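Local coordinates for protein SAM-dependent methyltransferase (Pyrococcus horikoshii, PDB 1WZN) that probably transfers methyl groups from S-adenosylmethionine, and is seen here with the product S-adenosyl-L-homocysteine bound, at residues V176-V189 with A200-E214. Numbering follows the deposited sequence.
Sequences VEPAVQKLRFKRLV and AFLVDDELNIYTPRE
The long antiparallel hairpin of strands 182-192 and 198-208 is held here by a backbone ladder running from V189 and F201 to L183 and L207, whose paired N-H groups and carbonyls bond in both directions; L207 N to L183 O measures 2.7 Å. The face bearing R184, K186 and D204 carries a salt-bridge network. D204 is shared by two cations: K186, lying alongside it, brings NZ to OD1 at 2.7 Å from above the carboxylate plane, while R184 meets OD2 through the edge of its guanidinium, NH2 to OD2 2.9 Å, the two planes turned 72° apart. Bends at chi2 and chi3 (-64° and -57°) carry the R184 side chain over the neighbouring strand, laying one guanidinium face over the D205-E206 peptide. Further along, K182 NZ bonds N208 OD1 at 2.8 Å. On the face of L183, F185 and L207, F185 CB rests against L207 CD1. Past the strands, I209 N continues the pairing onto Q181 O, and the extended Q181 side chain donates NE2 to I209 O (3.0 Å); its OE1 accepts from R213 N of the second subunit. An alanine in place of Q181 would probably leave I209 O without this donor and remove a link to the neighbouring subunit. Q181 and K182, both opposite E177, form the G1 beta bulge closing a type I turn, a classic hairpin connection, here joining strands 166-177 and 182-192.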
ATOM      1  N   VAL A 176      13.422 -11.339   0.765  1.00 26.95           N
ATOM      2  CA  VAL A 176      13.458 -12.311  -0.319  1.00 28.62           C
ATOM      3  C   VAL A 176      14.487 -12.021  -1.406  1.00 29.50           C
ATOM      4  O   VAL A 176      14.722 -10.867  -1.767  1.00 27.79           O
ATOM      5  CB  VAL A 176      12.073 -12.418  -0.991  1.00 29.65           C
ATOM      6  CG1 VAL A 176      12.088 -13.490  -2.075  1.00 30.48           C
ATOM      7  CG2 VAL A 176      11.018 -12.724   0.053  1.00 29.56           C
ATOM      8  N   GLU A 177      15.101 -13.090  -1.907  1.00 28.57           N
ATOM      9  CA  GLU A 177      16.081 -13.019  -2.988  1.00 30.05           C
ATOM     10  C   GLU A 177      15.500 -13.961  -4.042  1.00 29.79           C
ATOM     11  O   GLU A 177      15.828 -15.148  -4.085  1.00 27.30           O
ATOM     12  CB  GLU A 177      17.446 -13.523  -2.518  1.00 31.00           C
ATOM     13  CG  GLU A 177      18.011 -12.752  -1.336  1.00 33.99           C
ATOM     14  CD  GLU A 177      19.357 -13.278  -0.887  1.00 36.74           C
ATOM     15  OE1 GLU A 177      19.477 -14.500  -0.657  1.00 37.31           O
ATOM     16  OE2 GLU A 177      20.299 -12.465  -0.757  1.00 39.84           O
ATOM     17  N   PRO A 178      14.616 -13.433  -4.903  1.00 30.38           N
ATOM     18  CA  PRO A 178      13.938 -14.173  -5.972  1.00 29.45           C
ATOM     19  C   PRO A 178      14.820 -14.964  -6.929  1.00 29.18           C
ATOM     20  O   PRO A 178      14.525 -16.124  -7.237  1.00 26.34           O
ATOM     21  CB  PRO A 178      13.138 -13.085  -6.687  1.00 32.23           C
ATOM     22  CG  PRO A 178      13.722 -11.741  -6.393  1.00 33.24           C
ATOM     23  CD  PRO A 178      14.399 -11.983  -5.064  1.00 31.90           C
ATOM     24  N   ALA A 179      15.895 -14.337  -7.397  1.00 27.62           N
ATOM     25  CA  ALA A 179      16.807 -14.971  -8.344  1.00 27.93           C
ATOM     26  C   ALA A 179      17.262 -16.351  -7.898  1.00 27.06           C
ATOM     27  O   ALA A 179      17.217 -17.310  -8.675  1.00 27.01           O
ATOM     28  CB  ALA A 179      18.020 -14.079  -8.574  1.00 28.38           C
ATOM     29  N   VAL A 180      17.705 -16.448  -6.649  1.00 25.40           N
ATOM     30  CA  VAL A 180      18.180 -17.713  -6.107  1.00 24.59           C
ATOM     31  C   VAL A 180      17.123 -18.448  -5.290  1.00 24.25           C
ATOM     32  O   VAL A 180      17.417 -19.451  -4.638  1.00 24.33           O
ATOM     33  CB  VAL A 180      19.446 -17.496  -5.247  1.00 25.09           C
ATOM     34  CG1 VAL A 180      20.589 -16.995  -6.134  1.00 26.63           C
ATOM     35  CG2 VAL A 180      19.162 -16.492  -4.137  1.00 27.15           C
ATOM     36  N   GLN A 181      15.890 -17.949  -5.337  1.00 23.40           N
ATOM     37  CA  GLN A 181      14.780 -18.571  -4.625  1.00 24.54           C
ATOM     38  C   GLN A 181      15.077 -18.793  -3.139  1.00 25.48           C
ATOM     39  O   GLN A 181      14.879 -19.888  -2.598  1.00 22.93           O
ATOM     40  CB  GLN A 181      14.422 -19.895  -5.307  1.00 26.05           C
ATOM     41  CG  GLN A 181      13.761 -19.710  -6.675  1.00 26.57           C
ATOM     42  CD  GLN A 181      13.670 -20.998  -7.469  1.00 30.00           C
ATOM     43  OE1 GLN A 181      14.393 -21.190  -8.452  1.00 30.88           O
ATOM     44  NE2 GLN A 181      12.790 -21.895  -7.043  1.00 29.27           N
ATOM     45  N   LYS A 182      15.554 -17.739  -2.488  1.00 23.34           N
ATOM     46  CA  LYS A 182      15.882 -17.794  -1.072  1.00 24.79           C
ATOM     47  C   LYS A 182      15.022 -16.785  -0.335  1.00 25.93           C
ATOM     48  O   LYS A 182      14.645 -15.749  -0.888  1.00 25.26           O
ATOM     49  CB  LYS A 182      17.356 -17.454  -0.840  1.00 25.32           C
ATOM     50  CG  LYS A 182      18.354 -18.486  -1.356  1.00 28.03           C
ATOM     51  CD  LYS A 182      18.386 -19.738  -0.494  1.00 25.79           C
ATOM     52  CE  LYS A 182      19.553 -20.643  -0.890  1.00 26.01           C
ATOM     53  NZ  LYS A 182      19.634 -21.866  -0.041  1.00 25.09           N
ATOM     54  N   LEU A 183      14.708 -17.101   0.912  1.00 25.50           N
ATOM     55  CA  LEU A 183      13.906 -16.220   1.746  1.00 27.87           C
ATOM     56  C   LEU A 183      14.559 -16.202   3.120  1.00 27.79           C
ATOM     57  O   LEU A 183      14.984 -17.240   3.624  1.00 26.92           O
ATOM     58  CB  LEU A 183      12.468 -16.751   1.843  1.00 30.50           C
ATOM     59  CG  LEU A 183      11.432 -15.981   2.672  1.00 34.28           C
ATOM     60  CD1 LEU A 183      10.033 -16.376   2.226  1.00 36.65           C
ATOM     61  CD2 LEU A 183      11.623 -16.264   4.150  1.00 34.32           C
ATOM     62  N   ARG A 184      14.676 -15.018   3.707  1.00 26.40           N
ATOM     63  CA  ARG A 184      15.241 -14.899   5.042  1.00 27.04           C
ATOM     64  C   ARG A 184      14.051 -14.630   5.945  1.00 25.74           C
ATOM     65  O   ARG A 184      13.425 -13.576   5.851  1.00 24.20           O
ATOM     66  CB  ARG A 184      16.226 -13.730   5.114  1.00 31.43           C
ATOM     67  CG  ARG A 184      17.467 -13.917   4.263  1.00 37.10           C
ATOM     68  CD  ARG A 184      18.294 -15.089   4.756  1.00 40.49           C
ATOM     69  NE  ARG A 184      18.675 -14.941   6.159  1.00 44.73           N
ATOM     70  CZ  ARG A 184      19.518 -15.752   6.794  1.00 45.78           C
ATOM     71  NH1 ARG A 184      20.074 -16.770   6.153  1.00 47.26           N
ATOM     72  NH2 ARG A 184      19.805 -15.546   8.071  1.00 47.73           N
ATOM     73  N   PHE A 185      13.723 -15.599   6.792  1.00 24.00           N
ATOM     74  CA  PHE A 185      12.597 -15.461   7.701  1.00 24.61           C
ATOM     75  C   PHE A 185      13.079 -14.950   9.048  1.00 22.28           C
ATOM     76  O   PHE A 185      13.850 -15.616   9.744  1.00 21.10           O
ATOM     77  CB  PHE A 185      11.887 -16.799   7.886  1.00 27.92           C
ATOM     78  CG  PHE A 185      10.745 -16.734   8.855  1.00 34.84           C
ATOM     79  CD1 PHE A 185       9.685 -15.862   8.636  1.00 36.57           C
ATOM     80  CD2 PHE A 185      10.746 -17.517  10.004  1.00 37.06           C
ATOM     81  CE1 PHE A 185       8.637 -15.766   9.549  1.00 40.73           C
ATOM     82  CE2 PHE A 185       9.705 -17.431  10.925  1.00 38.53           C
ATOM     83  CZ  PHE A 185       8.647 -16.553  10.697  1.00 39.94           C
ATOM     84  N   LYS A 186      12.608 -13.771   9.419  1.00 21.25           N
ATOM     85  CA  LYS A 186      13.020 -13.163  10.670  1.00 21.00           C
ATOM     86  C   LYS A 186      11.837 -12.955  11.594  1.00 20.39           C
ATOM     87  O   LYS A 186      10.765 -12.535  11.171  1.00 20.33           O
ATOM     88  CB  LYS A 186      13.736 -11.842  10.370  1.00 24.25           C
ATOM     89  CG  LYS A 186      14.948 -12.039   9.449  1.00 27.12           C
ATOM     90  CD  LYS A 186      15.459 -10.734   8.877  1.00 31.43           C
ATOM     91  CE  LYS A 186      16.606 -10.966   7.902  1.00 30.50           C
ATOM     92  NZ  LYS A 186      17.821 -11.531   8.556  1.00 30.15           N
ATOM     93  N   ARG A 187      12.045 -13.268  12.865  1.00 20.30           N
ATOM     94  CA  ARG A 187      10.999 -13.131  13.860  1.00 19.63           C
ATOM     95  C   ARG A 187      11.589 -12.732  15.203  1.00 19.20           C
ATOM     96  O   ARG A 187      12.425 -13.439  15.764  1.00 20.00           O
ATOM     97  CB  ARG A 187      10.232 -14.452  13.981  1.00 21.13           C
ATOM     98  CG  ARG A 187       9.388 -14.596  15.240  1.00 22.43           C
ATOM     99  CD  ARG A 187       8.592 -15.894  15.201  1.00 24.17           C
ATOM    100  NE  ARG A 187       7.535 -15.843  14.193  1.00 23.22           N
ATOM    101  CZ  ARG A 187       6.848 -16.900  13.774  1.00 28.48           C
ATOM    102  NH1 ARG A 187       7.110 -18.104  14.267  1.00 29.10           N
ATOM    103  NH2 ARG A 187       5.885 -16.754  12.875  1.00 28.23           N
ATOM    104  N   LEU A 188      11.172 -11.575  15.701  1.00 17.98           N
ATOM    105  CA  LEU A 188      11.632 -11.107  16.996  1.00 16.91           C
ATOM    106  C   LEU A 188      10.576 -11.526  18.007  1.00 18.50           C
ATOM    107  O   LEU A 188       9.408 -11.160  17.872  1.00 17.95           O
ATOM    108  CB  LEU A 188      11.762  -9.584  17.005  1.00 17.90           C
ATOM    109  CG  LEU A 188      12.091  -8.976  18.374  1.00 19.65           C
ATOM    110  CD1 LEU A 188      13.501  -9.399  18.809  1.00 17.96           C
ATOM    111  CD2 LEU A 188      11.988  -7.463  18.291  1.00 18.27           C
ATOM    112  N   VAL A 189      10.972 -12.311  19.001  1.00 15.63           N
ATOM    113  CA  VAL A 189      10.027 -12.737  20.026  1.00 15.35           C
ATOM    114  C   VAL A 189      10.402 -12.061  21.339  1.00 16.14           C
ATOM    115  O   VAL A 189      11.500 -12.253  21.863  1.00 16.62           O
ATOM    116  CB  VAL A 189      10.038 -14.272  20.213  1.00 16.98           C
ATOM    117  CG1 VAL A 189       9.065 -14.676  21.325  1.00 16.89           C
ATOM    118  CG2 VAL A 189       9.651 -14.951  18.901  1.00 16.68           C
ATOM    119  N   ALA A 200      14.313 -11.101  24.935  1.00 21.18           N
ATOM    120  CA  ALA A 200      14.047 -11.110  23.503  1.00 20.23           C
ATOM    121  C   ALA A 200      14.986 -12.042  22.760  1.00 20.01           C
ATOM    122  O   ALA A 200      16.177 -12.119  23.065  1.00 20.61           O
ATOM    123  CB  ALA A 200      14.166  -9.705  22.940  1.00 19.76           C
ATOM    124  N   PHE A 201      14.431 -12.736  21.774  1.00 19.31           N
ATOM    125  CA  PHE A 201      15.176 -13.684  20.956  1.00 19.52           C
ATOM    126  C   PHE A 201      14.843 -13.435  19.496  1.00 19.75           C
ATOM    127  O   PHE A 201      13.691 -13.161  19.150  1.00 20.51           O
ATOM    128  CB  PHE A 201      14.791 -15.112  21.335  1.00 19.94           C
ATOM    129  CG  PHE A 201      15.174 -15.490  22.731  1.00 21.09           C
ATOM    130  CD1 PHE A 201      16.494 -15.801  23.044  1.00 23.31           C
ATOM    131  CD2 PHE A 201      14.221 -15.516  23.742  1.00 25.22           C
ATOM    132  CE1 PHE A 201      16.857 -16.136  24.345  1.00 23.88           C
ATOM    133  CE2 PHE A 201      14.578 -15.850  25.047  1.00 27.08           C
ATOM    134  CZ  PHE A 201      15.896 -16.160  25.346  1.00 23.43           C
ATOM    135  N   LEU A 202      15.848 -13.537  18.638  1.00 17.44           N
ATOM    136  CA  LEU A 202      15.642 -13.305  17.217  1.00 17.67           C
ATOM    137  C   LEU A 202      15.782 -14.573  16.388  1.00 16.09           C
ATOM    138  O   LEU A 202      16.840 -15.199  16.374  1.00 17.92           O
ATOM    139  CB  LEU A 202      16.647 -12.264  16.699  1.00 19.27           C
ATOM    140  CG  LEU A 202      16.652 -12.035  15.180  1.00 20.52           C
ATOM    141  CD1 LEU A 202      15.372 -11.335  14.757  1.00 20.54           C
ATOM    142  CD2 LEU A 202      17.868 -11.199  14.788  1.00 22.13           C
ATOM    143  N   VAL A 203      14.709 -14.953  15.712  1.00 17.00           N
ATOM    144  CA  VAL A 203      14.744 -16.117  14.836  1.00 18.92           C
ATOM    145  C   VAL A 203      15.217 -15.545  13.510  1.00 20.57           C
ATOM    146  O   VAL A 203      14.762 -14.481  13.097  1.00 18.91           O
ATOM    147  CB  VAL A 203      13.342 -16.738  14.630  1.00 19.83           C
ATOM    148  CG1 VAL A 203      13.430 -17.877  13.617  1.00 22.55           C
ATOM    149  CG2 VAL A 203      12.787 -17.247  15.949  1.00 19.28           C
ATOM    150  N   ASP A 204      16.145 -16.232  12.857  1.00 21.47           N
ATOM    151  CA  ASP A 204      16.662 -15.780  11.576  1.00 23.25           C
ATOM    152  C   ASP A 204      17.124 -17.008  10.800  1.00 22.87           C
ATOM    153  O   ASP A 204      18.265 -17.446  10.928  1.00 23.36           O
ATOM    154  CB  ASP A 204      17.821 -14.803  11.799  1.00 25.58           C
ATOM    155  CG  ASP A 204      18.376 -14.248  10.501  1.00 30.18           C
ATOM    156  OD1 ASP A 204      17.599 -14.074   9.542  1.00 32.25           O
ATOM    157  OD2 ASP A 204      19.590 -13.972  10.450  1.00 34.97           O
ATOM    158  N   ASP A 205      16.219 -17.565  10.003  1.00 21.75           N
ATOM    159  CA  ASP A 205      16.519 -18.760   9.225  1.00 22.31           C
ATOM    160  C   ASP A 205      16.474 -18.519   7.731  1.00 21.25           C
ATOM    161  O   ASP A 205      15.638 -17.765   7.241  1.00 22.34           O
ATOM    162  CB  ASP A 205      15.525 -19.875   9.541  1.00 25.00           C
ATOM    163  CG  ASP A 205      15.537 -20.279  10.997  1.00 27.83           C
ATOM    164  OD1 ASP A 205      16.634 -20.347  11.587  1.00 31.47           O
ATOM    165  OD2 ASP A 205      14.444 -20.542  11.536  1.00 29.96           O
ATOM    166  N   GLU A 206      17.368 -19.185   7.011  1.00 21.14           N
ATOM    167  CA  GLU A 206      17.400 -19.076   5.563  1.00 22.87           C
ATOM    168  C   GLU A 206      16.493 -20.174   5.020  1.00 21.34           C
ATOM    169  O   GLU A 206      16.701 -21.355   5.308  1.00 22.75           O
ATOM    170  CB  GLU A 206      18.818 -19.283   5.034  1.00 26.70           C
ATOM    171  CG  GLU A 206      18.898 -19.189   3.516  1.00 33.06           C
ATOM    172  CD  GLU A 206      20.290 -19.455   2.981  1.00 36.66           C
ATOM    173  OE1 GLU A 206      20.744 -20.616   3.049  1.00 38.56           O
ATOM    174  OE2 GLU A 206      20.929 -18.499   2.490  1.00 39.61           O
ATOM    175  N   LEU A 207      15.485 -19.790   4.249  1.00 20.37           N
ATOM    176  CA  LEU A 207      14.557 -20.763   3.692  1.00 20.71           C
ATOM    177  C   LEU A 207      14.614 -20.766   2.175  1.00 21.79           C
ATOM    178  O   LEU A 207      15.089 -19.812   1.559  1.00 21.15           O
ATOM    179  CB  LEU A 207      13.132 -20.461   4.165  1.00 20.25           C
ATOM    180  CG  LEU A 207      12.957 -20.499   5.687  1.00 21.49           C
ATOM    181  CD1 LEU A 207      11.533 -20.114   6.046  1.00 24.44           C
ATOM    182  CD2 LEU A 207      13.287 -21.894   6.212  1.00 21.17           C
ATOM    183  N   ASN A 208      14.115 -21.844   1.583  1.00 20.26           N
ATOM    184  CA  ASN A 208      14.117 -22.016   0.136  1.00 21.20           C
ATOM    185  C   ASN A 208      12.700 -21.955  -0.417  1.00 21.98           C
ATOM    186  O   ASN A 208      11.779 -22.544   0.150  1.00 23.37           O
ATOM    187  CB  ASN A 208      14.764 -23.358  -0.196  1.00 20.82           C
ATOM    188  CG  ASN A 208      16.210 -23.420   0.244  1.00 20.24           C
ATOM    189  OD1 ASN A 208      17.107 -22.987  -0.476  1.00 20.70           O
ATOM    190  ND2 ASN A 208      16.441 -23.938   1.446  1.00 21.01           N
ATOM    191  N   ILE A 209      12.537 -21.244  -1.526  1.00 21.70           N
ATOM    192  CA  ILE A 209      11.236 -21.074  -2.164  1.00 21.07           C
ATOM    193  C   ILE A 209      11.039 -22.051  -3.321  1.00 21.63           C
ATOM    194  O   ILE A 209      11.856 -22.106  -4.244  1.00 20.33           O
ATOM    195  CB  ILE A 209      11.085 -19.642  -2.709  1.00 24.01           C
ATOM    196  CG1 ILE A 209      11.354 -18.633  -1.590  1.00 25.66           C
ATOM    197  CG2 ILE A 209       9.686 -19.451  -3.288  1.00 24.08           C
ATOM    198  CD1 ILE A 209      11.457 -17.190  -2.076  1.00 27.74           C
ATOM    199  N   TYR A 210       9.938 -22.797  -3.268  1.00 21.97           N
ATOM    200  CA  TYR A 210       9.604 -23.788  -4.286  1.00 23.42           C
ATOM    201  C   TYR A 210       8.160 -23.642  -4.749  1.00 24.08           C
ATOM    202  O   TYR A 210       7.289 -23.271  -3.963  1.00 25.11           O
ATOM    203  CB  TYR A 210       9.753 -25.202  -3.721  1.00 23.03           C
ATOM    204  CG  TYR A 210      11.153 -25.619  -3.345  1.00 20.84           C
ATOM    205  CD1 TYR A 210      12.089 -25.951  -4.320  1.00 21.69           C
ATOM    206  CD2 TYR A 210      11.528 -25.725  -2.006  1.00 22.30           C
ATOM    207  CE1 TYR A 210      13.364 -26.388  -3.974  1.00 19.28           C
ATOM    208  CE2 TYR A 210      12.799 -26.155  -1.648  1.00 19.60           C
ATOM    209  CZ  TYR A 210      13.711 -26.486  -2.639  1.00 20.88           C
ATOM    210  OH  TYR A 210      14.971 -26.901  -2.286  1.00 20.50           O
ATOM    211  N   THR A 211       7.910 -23.951  -6.016  1.00 23.42           N
ATOM    212  CA  THR A 211       6.554 -23.909  -6.547  1.00 23.32           C
ATOM    213  C   THR A 211       6.060 -25.347  -6.477  1.00 22.01           C
ATOM    214  O   THR A 211       6.857 -26.270  -6.305  1.00 21.48           O
ATOM    215  CB  THR A 211       6.518 -23.474  -8.014  1.00 24.33           C
ATOM    216  OG1 THR A 211       7.264 -24.412  -8.803  1.00 24.68           O
ATOM    217  CG2 THR A 211       7.109 -22.070  -8.168  1.00 23.53           C
ATOM    218  N   PRO A 212       4.745 -25.557  -6.600  1.00 22.34           N
ATOM    219  CA  PRO A 212       4.212 -26.922  -6.544  1.00 24.24           C
ATOM    220  C   PRO A 212       4.801 -27.793  -7.652  1.00 25.55           C
ATOM    221  O   PRO A 212       5.151 -28.951  -7.427  1.00 25.61           O
ATOM    222  CB  PRO A 212       2.712 -26.709  -6.714  1.00 23.30           C
ATOM    223  CG  PRO A 212       2.499 -25.391  -6.040  1.00 24.52           C
ATOM    224  CD  PRO A 212       3.653 -24.569  -6.558  1.00 21.04           C
ATOM    225  N   ARG A 213       4.918 -27.225  -8.846  1.00 25.75           N
ATOM    226  CA  ARG A 213       5.464 -27.969  -9.974  1.00 26.65           C
ATOM    227  C   ARG A 213       6.919 -28.360  -9.733  1.00 24.12           C
ATOM    228  O   ARG A 213       7.343 -29.448 -10.120  1.00 24.71           O
ATOM    229  CB  ARG A 213       5.340 -27.145 -11.257  1.00 29.79           C
ATOM    230  CG  ARG A 213       5.794 -27.878 -12.513  1.00 33.21           C
ATOM    231  CD  ARG A 213       5.413 -27.073 -13.741  1.00 35.95           C
ATOM    232  NE  ARG A 213       3.968 -26.883 -13.800  1.00 36.32           N
ATOM    233  CZ  ARG A 213       3.372 -25.819 -14.330  1.00 35.52           C
ATOM    234  NH1 ARG A 213       4.095 -24.837 -14.852  1.00 33.25           N
ATOM    235  NH2 ARG A 213       2.050 -25.739 -14.328  1.00 35.38           N
ATOM    236  N   GLU A 214       7.678 -27.476  -9.091  1.00 23.44           N
ATOM    237  CA  GLU A 214       9.081 -27.754  -8.787  1.00 23.99           C
ATOM    238  C   GLU A 214       9.200 -28.970  -7.883  1.00 24.57           C
ATOM    239  O   GLU A 214       9.994 -29.875  -8.135  1.00 22.88           O
ATOM    240  CB  GLU A 214       9.727 -26.581  -8.059  1.00 25.65           C
ATOM    241  CG  GLU A 214      10.190 -25.444  -8.919  1.00 30.18           C
ATOM    242  CD  GLU A 214      10.754 -24.328  -8.073  1.00 28.97           C
ATOM    243  OE1 GLU A 214      11.428 -23.445  -8.615  1.00 34.60           O
ATOM    244  OE2 GLU A 214      10.520 -24.335  -6.852  1.00 32.78           O
TER
HETATM  245  O   HOH W   1      16.617 -22.173  -2.838  1.00 21.63           O
HETATM  246  O   HOH W   2      20.708 -12.321   8.552  1.00 49.69           O